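Conserved hypothetical protein (Pseudomonas aeruginosa PAO1, PDB 1TE5) is of unknown function but probably acts as a class II glutamine amidotransferase, splitting ammonia from glutamine and passing it to an acceptor. Local coordinates at residues Ala39-Arg44 / Tyr102-His107; Asp218-Val223 / Gly248-Ala253; Ile191-Pro196 / Val209-Glu214. All coordinates share one frame; numbering follows the deposited sequence.

Overall arrangement
The three contacts follow one another in the chain in the order 1, 3, 2, and all involve the seven-stranded antiparallel sheet that holds strands 35-42, 188-194 and 220-225. Interactions 1 and 2 tie this sheet to the six-stranded one, as expected for the stacked sheets of the Ntn-hydrolase fold; interaction 3 ties it to the smaller four-stranded sheet. Centres of interactions 1 and 2 lie about 17 Å apart, those of 1 and 3 about 21 Å. Interactions 2 and 3, about 11 Å apart between centres, touch directly through neighbouring strands 220-225 and 188-194 and the Glu250-Arg194 salt bridge, so one region of the sheet meets both other sheets.

Interaction 1 (Ala39-Arg44 / Tyr102-His107); sequences AFYEGR and YWTFAH
Tyr41 and Thr104 supply the main polar link between strands of two different sheets. Their hydroxyls are joined by a hydrogen bond, Tyr41 OH to Thr104 OG1, 2.7 Å long, in which either may be the donor. Tyr102 O lies near the plane of the Tyr41 ring at its edge, 3.1 Å from Tyr41 OH. Tyrosine suits this place: its apolar ring is buried, while its hydroxyl, carried across the gap, is satisfied by Thr104 OG1, with Tyr102 O also within reach.

Apolar contact is slighter, and lies beside the polar pair. Thr104 chi1 of -67° puts OG1 beside the backbone N and leaves CG2 anti to it, so OG1 meets Tyr41 while CG2 meets Ala39 CB at 3.9 Å. The small alanine lets the methyl groups abut.

A water bridges the backbones at the outer end, donating to Arg44 O and accepting from Tyr102 N. Arg44 O also sits at the edge of the Tyr102 ring, 3.6 Å from CD1.

The strand axes run nearly antiparallel, 8.8 Å apart, consistent with the two stacked antiparallel sheets of the Ntn-hydrolase fold of class II amidotransferases. Strand 35-42 is flanked in its own sheet by 45-51 and 73-80, and strand 101-108 by 94-98 and 171-175. On the outer face of the second sheet, Phe105 meets Phe133 of helix 128-143, while Tyr102 packs on Val124 of the second subunit.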
loop_
_atom_site.group_PDB
_atom_site.type_symbol
_atom_site.label_atom_id
_atom_site.label_comp_id
_atom_site.label_asym_id
_atom_site.label_seq_id
_atom_site.Cartn_x
_atom_site.Cartn_y
_atom_site.Cartn_z
ATOM N N ALA A 39 1.497 -6.157 6.438
ATOM C CA ALA A 39 0.940 -4.821 6.535
ATOM C C ALA A 39 0.998 -4.428 7.995
ATOM O O ALA A 39 0.863 -5.272 8.870
ATOM C CB ALA A 39 -0.487 -4.810 6.042
ATOM N N PHE A 40 1.309 -3.169 8.257
ATOM C CA PHE A 40 1.360 -2.676 9.622
ATOM C C PHE A 40 1.011 -1.195 9.663
ATOM O O PHE A 40 1.040 -0.520 8.635
ATOM C CB PHE A 40 2.713 -2.971 10.286
ATOM C CG PHE A 40 3.887 -2.354 9.596
ATOM C CD1 PHE A 40 4.407 -1.133 10.034
ATOM C CD2 PHE A 40 4.502 -3.008 8.531
ATOM C CE1 PHE A 40 5.534 -0.565 9.419
ATOM C CE2 PHE A 40 5.623 -2.458 7.907
ATOM C CZ PHE A 40 6.142 -1.232 8.353
ATOM N N TYR A 41 0.657 -0.698 10.841
ATOM C CA TYR A 41 0.258 0.692 10.977
ATOM C C TYR A 41 1.229 1.628 11.659
ATOM O O TYR A 41 1.964 1.244 12.553
ATOM C CB TYR A 41 -1.090 0.761 11.681
ATOM C CG TYR A 41 -2.177 0.053 10.924
ATOM C CD1 TYR A 41 -2.273 -1.337 10.942
ATOM C CD2 TYR A 41 -3.108 0.771 10.185
ATOM C CE1 TYR A 41 -3.269 -1.997 10.241
ATOM C CE2 TYR A 41 -4.109 0.125 9.481
ATOM C CZ TYR A 41 -4.186 -1.256 9.513
ATOM O OH TYR A 41 -5.179 -1.886 8.812
ATOM N N GLU A 42 1.181 2.886 11.242
ATOM C CA GLU A 42 2.003 3.957 11.778
ATOM C C GLU A 42 1.057 5.133 11.998
ATOM O O GLU A 42 1.019 6.122 11.260
ATOM C CB GLU A 42 3.033 4.358 10.728
ATOM C CG GLU A 42 4.395 4.730 11.267
ATOM C CD GLU A 42 5.475 4.644 10.196
ATOM O OE1 GLU A 42 5.926 3.515 9.895
ATOM O OE2 GLU A 42 5.870 5.702 9.660
ATOM N N GLY A 43 0.237 4.964 13.034
ATOM C CA GLY A 43 -0.808 5.927 13.315
ATOM C C GLY A 43 -2.022 5.384 12.556
ATOM O O GLY A 43 -2.362 4.207 12.734
ATOM N N ARG A 44 -2.672 6.205 11.734
ATOM C CA ARG A 44 -3.796 5.722 10.939
ATOM C C ARG A 44 -3.300 5.222 9.595
ATOM O O ARG A 44 -4.018 4.522 8.887
ATOM C CB ARG A 44 -4.861 6.804 10.756
ATOM C CG ARG A 44 -5.693 7.005 12.007
ATOM C CD ARG A 44 -6.640 8.181 11.907
ATOM N NE ARG A 44 -6.962 8.678 13.242
ATOM C CZ ARG A 44 -8.186 8.942 13.679
ATOM N NH1 ARG A 44 -8.350 9.385 14.918
ATOM N NH2 ARG A 44 -9.240 8.779 12.884
ATOM N N TYR A 102 -8.097 2.667 7.204
ATOM C CA TYR A 102 -7.649 1.662 6.238
ATOM C C TYR A 102 -7.894 0.292 6.848
ATOM O O TYR A 102 -7.477 0.029 7.966
ATOM C CB TYR A 102 -6.161 1.831 5.892
ATOM C CG TYR A 102 -5.847 3.018 4.998
ATOM C CD1 TYR A 102 -4.999 4.039 5.434
ATOM C CD2 TYR A 102 -6.402 3.133 3.712
ATOM C CE1 TYR A 102 -4.719 5.136 4.632
ATOM C CE2 TYR A 102 -6.126 4.238 2.904
ATOM C CZ TYR A 102 -5.286 5.226 3.372
ATOM O OH TYR A 102 -5.028 6.334 2.597
ATOM N N TRP A 103 -8.641 -0.549 6.155
ATOM C CA TRP A 103 -8.906 -1.882 6.670
ATOM C C TRP A 103 -7.925 -2.858 6.056
ATOM O O TRP A 103 -7.651 -2.783 4.857
ATOM C CB TRP A 103 -10.338 -2.320 6.355
ATOM C CG TRP A 103 -11.348 -1.794 7.316
ATOM C CD1 TRP A 103 -11.517 -0.492 7.701
ATOM C CD2 TRP A 103 -12.352 -2.549 8.006
ATOM N NE1 TRP A 103 -12.567 -0.392 8.585
ATOM C CE2 TRP A 103 -13.095 -1.639 8.790
ATOM C CE3 TRP A 103 -12.701 -3.905 8.032
ATOM C CZ2 TRP A 103 -14.167 -2.040 9.587
ATOM C CZ3 TRP A 103 -13.770 -4.304 8.827
ATOM C CH2 TRP A 103 -14.487 -3.371 9.593
ATOM N N THR A 104 -7.443 -3.802 6.856
ATOM C CA THR A 104 -6.486 -4.805 6.391
ATOM C C THR A 104 -7.095 -6.197 6.601
ATOM O O THR A 104 -7.699 -6.464 7.639
ATOM C CB THR A 104 -5.126 -4.658 7.132
ATOM O OG1 THR A 104 -4.498 -3.421 6.759
ATOM C CG2 THR A 104 -4.190 -5.790 6.763
ATOM N N PHE A 105 -6.961 -7.071 5.608
ATOM C CA PHE A 105 -7.535 -8.409 5.670
ATOM C C PHE A 105 -6.581 -9.516 5.201
ATOM O O PHE A 105 -5.912 -9.395 4.174
ATOM C CB PHE A 105 -8.801 -8.406 4.811
ATOM C CG PHE A 105 -9.524 -9.726 4.734
ATOM C CD1 PHE A 105 -10.539 -10.034 5.626
ATOM C CD2 PHE A 105 -9.255 -10.622 3.702
ATOM C CE1 PHE A 105 -11.282 -11.209 5.487
ATOM C CE2 PHE A 105 -9.993 -11.801 3.560
ATOM C CZ PHE A 105 -11.006 -12.090 4.454
ATOM N N ALA A 106 -6.519 -10.597 5.967
ATOM C CA ALA A 106 -5.688 -11.735 5.615
ATOM C C ALA A 106 -6.518 -12.987 5.874
ATOM O O ALA A 106 -7.102 -13.140 6.947
ATOM C CB ALA A 106 -4.419 -11.744 6.442
ATOM N N HIS A 107 -6.584 -13.864 4.876
ATOM C CA HIS A 107 -7.362 -15.093 4.978
ATOM C C HIS A 107 -6.566 -16.350 4.608
ATOM O O HIS A 107 -5.842 -16.383 3.609
ATOM C CB HIS A 107 -8.573 -14.944 4.063
ATOM C CG HIS A 107 -9.228 -16.255 3.735
ATOM N ND1 HIS A 107 -9.628 -16.598 2.461
ATOM C CD2 HIS A 107 -9.546 -17.309 4.523
ATOM C CE1 HIS A 107 -10.171 -17.802 2.480
ATOM N NE2 HIS A 107 -10.131 -18.257 3.720
HETATM O O HOH W 1 -6.561 3.298 9.346
#

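Interaction 2 (Asp218-Val223 / Gly248-Ala253)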
loop_
_atom_site.group_PDB
_atom_site.type_symbol
_atom_site.label_atom_id
_atom_site.label_comp_id
_atom_site.label_asym_id
_atom_site.label_seq_id
_atom_site.Cartn_x
_atom_site.Cartn_y
_atom_site.Cartn_z
ATOM N N ASP A 218 4.677 -1.086 31.360
ATOM C CA ASP A 218 3.266 -1.389 31.137
ATOM C C ASP A 218 2.987 -1.968 29.757
ATOM O O ASP A 218 1.847 -1.964 29.309
ATOM C CB ASP A 218 2.410 -0.134 31.336
ATOM C CG ASP A 218 2.733 0.595 32.620
ATOM O OD1 ASP A 218 3.257 1.726 32.543
ATOM O OD2 ASP A 218 2.466 0.029 33.700
ATOM N N ASP A 219 4.019 -2.473 29.092
ATOM C CA ASP A 219 3.847 -3.059 27.770
ATOM C C ASP A 219 3.014 -4.342 27.758
ATOM O O ASP A 219 3.095 -5.178 28.662
ATOM C CB ASP A 219 5.203 -3.371 27.141
ATOM C CG ASP A 219 5.925 -2.140 26.655
ATOM O OD1 ASP A 219 6.831 -2.298 25.810
ATOM O OD2 ASP A 219 5.598 -1.019 27.098
ATOM N N VAL A 220 2.214 -4.487 26.716
ATOM C CA VAL A 220 1.404 -5.679 26.514
ATOM C C VAL A 220 1.418 -5.887 25.001
ATOM O O VAL A 220 1.022 -4.998 24.242
ATOM C CB VAL A 220 -0.071 -5.523 27.014
ATOM C CG1 VAL A 220 -0.870 -6.805 26.730
ATOM C CG2 VAL A 220 -0.111 -5.207 28.494
ATOM N N VAL A 221 1.970 -7.016 24.567
ATOM C CA VAL A 221 2.033 -7.329 23.146
ATOM C C VAL A 221 1.574 -8.756 22.891
ATOM O O VAL A 221 2.061 -9.699 23.514
ATOM C CB VAL A 221 3.446 -7.031 22.532
ATOM C CG1 VAL A 221 4.423 -6.576 23.596
ATOM C CG2 VAL A 221 3.984 -8.227 21.776
ATOM N N THR A 222 0.614 -8.885 21.982
ATOM C CA THR A 222 0.041 -10.170 21.618
ATOM C C THR A 222 0.369 -10.560 20.195
ATOM O O THR A 222 0.254 -9.756 19.275
ATOM C CB THR A 222 -1.476 -10.149 21.765
ATOM O OG1 THR A 222 -1.801 -10.028 23.149
ATOM C CG2 THR A 222 -2.107 -11.427 21.199
ATOM N N VAL A 223 0.804 -11.801 20.025
ATOM C CA VAL A 223 1.138 -12.326 18.714
ATOM C C VAL A 223 0.106 -13.391 18.380
ATOM O O VAL A 223 -0.308 -14.156 19.255
ATOM C CB VAL A 223 2.552 -12.948 18.703
ATOM C CG1 VAL A 223 2.913 -13.417 17.289
ATOM C CG2 VAL A 223 3.573 -11.935 19.223
ATOM N N GLY A 248 -4.815 -2.978 21.773
ATOM C CA GLY A 248 -3.842 -2.707 22.812
ATOM C C GLY A 248 -3.269 -3.974 23.439
ATOM O O GLY A 248 -2.781 -3.950 24.569
ATOM N N GLY A 249 -3.295 -5.072 22.688
ATOM C CA GLY A 249 -2.782 -6.337 23.183
ATOM C C GLY A 249 -3.720 -7.014 24.163
ATOM O O GLY A 249 -3.431 -8.099 24.657
ATOM N N GLU A 250 -4.835 -6.363 24.469
ATOM C CA GLU A 250 -5.799 -6.915 25.405
ATOM C C GLU A 250 -7.019 -7.446 24.697
ATOM O O GLU A 250 -7.381 -6.971 23.623
ATOM C CB GLU A 250 -6.240 -5.848 26.414
ATOM C CG GLU A 250 -5.150 -5.374 27.378
ATOM C CD GLU A 250 -4.734 -6.429 28.398
ATOM O OE1 GLU A 250 -5.221 -7.579 28.333
ATOM O OE2 GLU A 250 -3.914 -6.096 29.278
ATOM N N VAL A 251 -7.634 -8.469 25.277
ATOM C CA VAL A 251 -8.854 -9.017 24.705
ATOM C C VAL A 251 -9.987 -8.046 25.094
ATOM O O VAL A 251 -10.136 -7.671 26.266
ATOM C CB VAL A 251 -9.186 -10.443 25.251
ATOM C CG1 VAL A 251 -10.326 -11.067 24.464
ATOM C CG2 VAL A 251 -7.962 -11.342 25.195
ATOM N N LEU A 252 -10.708 -7.574 24.084
ATOM C CA LEU A 252 -11.834 -6.663 24.260
ATOM C C LEU A 252 -13.098 -7.519 24.437
ATOM O O LEU A 252 -13.882 -7.312 25.358
ATOM C CB LEU A 252 -11.966 -5.793 23.011
ATOM C CG LEU A 252 -12.399 -4.339 23.141
ATOM C CD1 LEU A 252 -11.331 -3.567 23.907
ATOM C CD2 LEU A 252 -12.605 -3.752 21.747
ATOM N N ALA A 253 -13.280 -8.478 23.535
ATOM C CA ALA A 253 -14.417 -9.391 23.559
ATOM C C ALA A 253 -14.052 -10.650 22.780
ATOM O O ALA A 253 -13.146 -10.627 21.949
ATOM C CB ALA A 253 -15.639 -8.721 22.935
#
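Thr222 and Val220, two residues apart on one strand, both turn their side chains toward the hairpin tip formed by Gly248 and Gly249. Thr222 has OG1 anti to its own carbonyl carbon (chi1 -67°), which aims the hydroxyl at Gly249 O; OG1 donates a hydrogen bond of 2.9 Å to that oxygen. The donor makes an angle of 120° at the carbonyl and is tilted 26° out of its plane.

Val220 approaches the same peptide with a methyl group: its CG1 rests 3.5 Å from Gly249 O. Both methyls, CG1 and CG2, lie 4.0 Å from Glu250 OE2. The glutamate leaves its strand pointing away, but a bend at chi2 brings the acid group back, and the two side chains cross at about a right angle. The strongest polar partner of OE2 is Arg194, with which it forms a salt bridge, so Val220 merely lies alongside the ion pair.

The two glycines join strands 243-247 and 250-253 in a tight beta hairpin. Their positive phi values are easily adopted by glycine, and at Gly249 strand 220-225 passes so close, with Val220 O in the way, that the backbone leaves no place for a side chain.

The hairpin is therefore secured to the other sheet through two backbone groups of Gly249 and through the Glu250-Arg194 salt bridge. Ser8 OG bonds to Gly249 N, and Thr222 OG1, besides serving Gly249, is hydrogen-bonded with Thr192 OG1. Threonine fits the buried place because one hydroxyl can serve two polar partners, while valine lays its methyls against the glycine peptide and packs on Thr192 and Arg194, probably without competing for the polar atoms. The nearby Arg194 probably favours the ionised form of Glu250.

Interaction 3 (Ile191-Pro196 / Val209-Glu214)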
loop_
_atom_site.group_PDB
_atom_site.type_symbol
_atom_site.label_atom_id
_atom_site.label_comp_id
_atom_site.label_asym_id
_atom_site.label_seq_id
_atom_site.Cartn_x
_atom_site.Cartn_y
_atom_site.Cartn_z
ATOM N N ILE A 191 -0.476 -15.597 21.884
ATOM C CA ILE A 191 0.245 -15.517 23.144
ATOM C C ILE A 191 0.458 -14.058 23.537
ATOM O O ILE A 191 1.014 -13.273 22.766
ATOM C CB ILE A 191 1.600 -16.269 23.116
ATOM C CG1 ILE A 191 2.235 -16.235 24.511
ATOM C CG2 ILE A 191 2.552 -15.649 22.093
ATOM C CD1 ILE A 191 3.464 -17.087 24.641
ATOM N N THR A 192 -0.006 -13.701 24.730
ATOM C CA THR A 192 0.131 -12.342 25.221
ATOM C C THR A 192 1.338 -12.272 26.129
ATOM O O THR A 192 1.511 -13.122 26.999
ATOM C CB THR A 192 -1.095 -11.915 26.031
ATOM O OG1 THR A 192 -2.288 -12.221 25.302
ATOM C CG2 THR A 192 -1.049 -10.422 26.316
ATOM N N ARG A 193 2.164 -11.254 25.938
ATOM C CA ARG A 193 3.355 -11.074 26.747
ATOM C C ARG A 193 3.220 -9.763 27.500
ATOM O O ARG A 193 2.990 -8.721 26.898
ATOM C CB ARG A 193 4.593 -11.070 25.846
ATOM C CG ARG A 193 4.816 -12.404 25.128
ATOM C CD ARG A 193 5.719 -12.272 23.910
ATOM N NE ARG A 193 7.065 -11.812 24.243
ATOM C CZ ARG A 193 7.626 -10.712 23.744
ATOM N NH1 ARG A 193 8.861 -10.375 24.099
ATOM N NH2 ARG A 193 6.951 -9.936 22.901
ATOM N N ARG A 194 3.313 -9.824 28.825
ATOM C CA ARG A 194 3.189 -8.634 29.658
ATOM C C ARG A 194 4.506 -8.207 30.272
ATOM O O ARG A 194 5.249 -9.036 30.781
ATOM C CB ARG A 194 2.173 -8.892 30.761
ATOM C CG ARG A 194 0.805 -9.149 30.212
ATOM C CD ARG A 194 -0.104 -9.851 31.185
ATOM N NE ARG A 194 -1.361 -10.181 30.524
ATOM C CZ ARG A 194 -2.249 -9.275 30.130
ATOM N NH1 ARG A 194 -3.363 -9.657 29.523
ATOM N NH2 ARG A 194 -2.034 -7.987 30.371
ATOM N N ALA A 195 4.787 -6.911 30.233
ATOM C CA ALA A 195 6.020 -6.380 30.798
ATOM C C ALA A 195 6.109 -6.745 32.276
ATOM O O ALA A 195 5.106 -6.722 32.995
ATOM C CB ALA A 195 6.082 -4.876 30.620
ATOM N N PRO A 196 7.314 -7.102 32.750
ATOM C CA PRO A 196 8.546 -7.165 31.961
ATOM C C PRO A 196 8.696 -8.475 31.182
ATOM O O PRO A 196 8.274 -9.547 31.638
ATOM C CB PRO A 196 9.621 -7.050 33.029
ATOM C CG PRO A 196 9.041 -7.888 34.127
ATOM C CD PRO A 196 7.580 -7.450 34.159
ATOM N N VAL A 209 11.221 -13.900 13.083
ATOM C CA VAL A 209 10.709 -12.609 13.492
ATOM C C VAL A 209 11.097 -12.406 14.943
ATOM O O VAL A 209 10.662 -13.134 15.829
ATOM C CB VAL A 209 9.185 -12.475 13.261
ATOM C CG1 VAL A 209 8.466 -13.778 13.542
ATOM C CG2 VAL A 209 8.631 -11.355 14.112
ATOM N N ASP A 210 11.993 -11.458 15.164
ATOM C CA ASP A 210 12.490 -11.174 16.496
ATOM C C ASP A 210 11.764 -10.041 17.176
ATOM O O ASP A 210 11.404 -9.046 16.542
ATOM C CB ASP A 210 13.986 -10.842 16.466
ATOM C CG ASP A 210 14.827 -11.997 15.981
ATOM O OD1 ASP A 210 15.213 -11.980 14.790
ATOM O OD2 ASP A 210 15.098 -12.916 16.786
ATOM N N PHE A 211 11.613 -10.193 18.486
ATOM C CA PHE A 211 10.966 -9.210 19.344
ATOM C C PHE A 211 11.973 -8.805 20.417
ATOM O O PHE A 211 12.787 -9.619 20.857
ATOM C CB PHE A 211 9.713 -9.806 19.981
ATOM C CG PHE A 211 8.586 -10.018 19.008
ATOM C CD1 PHE A 211 8.448 -11.218 18.332
ATOM C CD2 PHE A 211 7.657 -9.008 18.773
ATOM C CE1 PHE A 211 7.393 -11.410 17.435
ATOM C CE2 PHE A 211 6.602 -9.192 17.880
ATOM C CZ PHE A 211 6.468 -10.395 17.210
ATOM N N HIS A 212 11.954 -7.530 20.792
ATOM C CA HIS A 212 12.885 -7.016 21.798
ATOM C C HIS A 212 12.291 -7.027 23.199
ATOM O O HIS A 212 11.257 -7.652 23.442
ATOM C CB HIS A 212 13.337 -5.593 21.432
ATOM C CG HIS A 212 14.015 -5.494 20.095
ATOM N ND1 HIS A 212 14.245 -4.291 19.461
ATOM C CD2 HIS A 212 14.506 -6.452 19.271
ATOM C CE1 HIS A 212 14.848 -4.510 18.305
ATOM N NE2 HIS A 212 15.019 -5.814 18.166
ATOM N N ALA A 213 13.005 -6.393 24.126
ATOM C CA ALA A 213 12.569 -6.281 25.516
ATOM C C ALA A 213 11.489 -5.199 25.602
ATOM O O ALA A 213 11.198 -4.534 24.608
ATOM C CB ALA A 213 13.744 -5.924 26.405
ATOM N N GLU A 214 10.926 -4.998 26.790
ATOM C CA GLU A 214 9.869 -4.008 26.970
ATOM C C GLU A 214 10.328 -2.557 26.881
ATOM O O GLU A 214 11.422 -2.202 27.333
ATOM C CB GLU A 214 9.126 -4.239 28.286
ATOM C CG GLU A 214 9.862 -3.764 29.547
ATOM C CD GLU A 214 10.931 -4.725 30.041
ATOM O OE1 GLU A 214 11.862 -4.260 30.741
ATOM O OE2 GLU A 214 10.827 -5.941 29.756
#
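Arg193 reaches Phe211 and His212 with CG beside its backbone N, chi2 extended and a bend at chi3 (62°), while Glu214 comes to Ala195 and Pro196 with CG between its backbone N and carbonyl carbon (chi1 77°). The two groups link the ends of two strands, and the loops after them, in this probable Ntn-hydrolase fold: strand 188-194 belongs to the seven-stranded antiparallel sheet and strand 207-211 to the small four-stranded one.

The arginine end comes in obliquely to Phe211, the guanidinium and ring planes standing 54° apart. NH2 approaches the root of that side chain, 4.0 Å from Phe211 CB. At the guanidinium edge, in its plane, lies His212 O, 3.7 Å from Arg193 NH1, too far for more than a loose electrostatic attraction. Arginine suits the spot because its side chain packs on Val221 and Ala200, while its charged end makes a cation-pi contact with Phe197 and a weak hydrogen bond with Gly198 O. The Phe211 side chain packs on Ile15, Leu202 and Val223, apolar neighbours suited to a buried phenylalanine.

Nearer the surface, Ala195 CB meets Glu214 CB at 3.9 Å, and the small alanine allows the backbones to come close, with the CA atoms of Ala195 and Glu214 5.9 Å apart. A cis peptide bond precedes Pro196, a geometry that proline tolerates far better than other residues. The glutamate carboxylate lies against this proline and takes a hydrogen bond from Phe197 N, which helps to hold Glu214 OE2 3.4 Å from Pro196 CA and 3.7 Å from Pro196 CB.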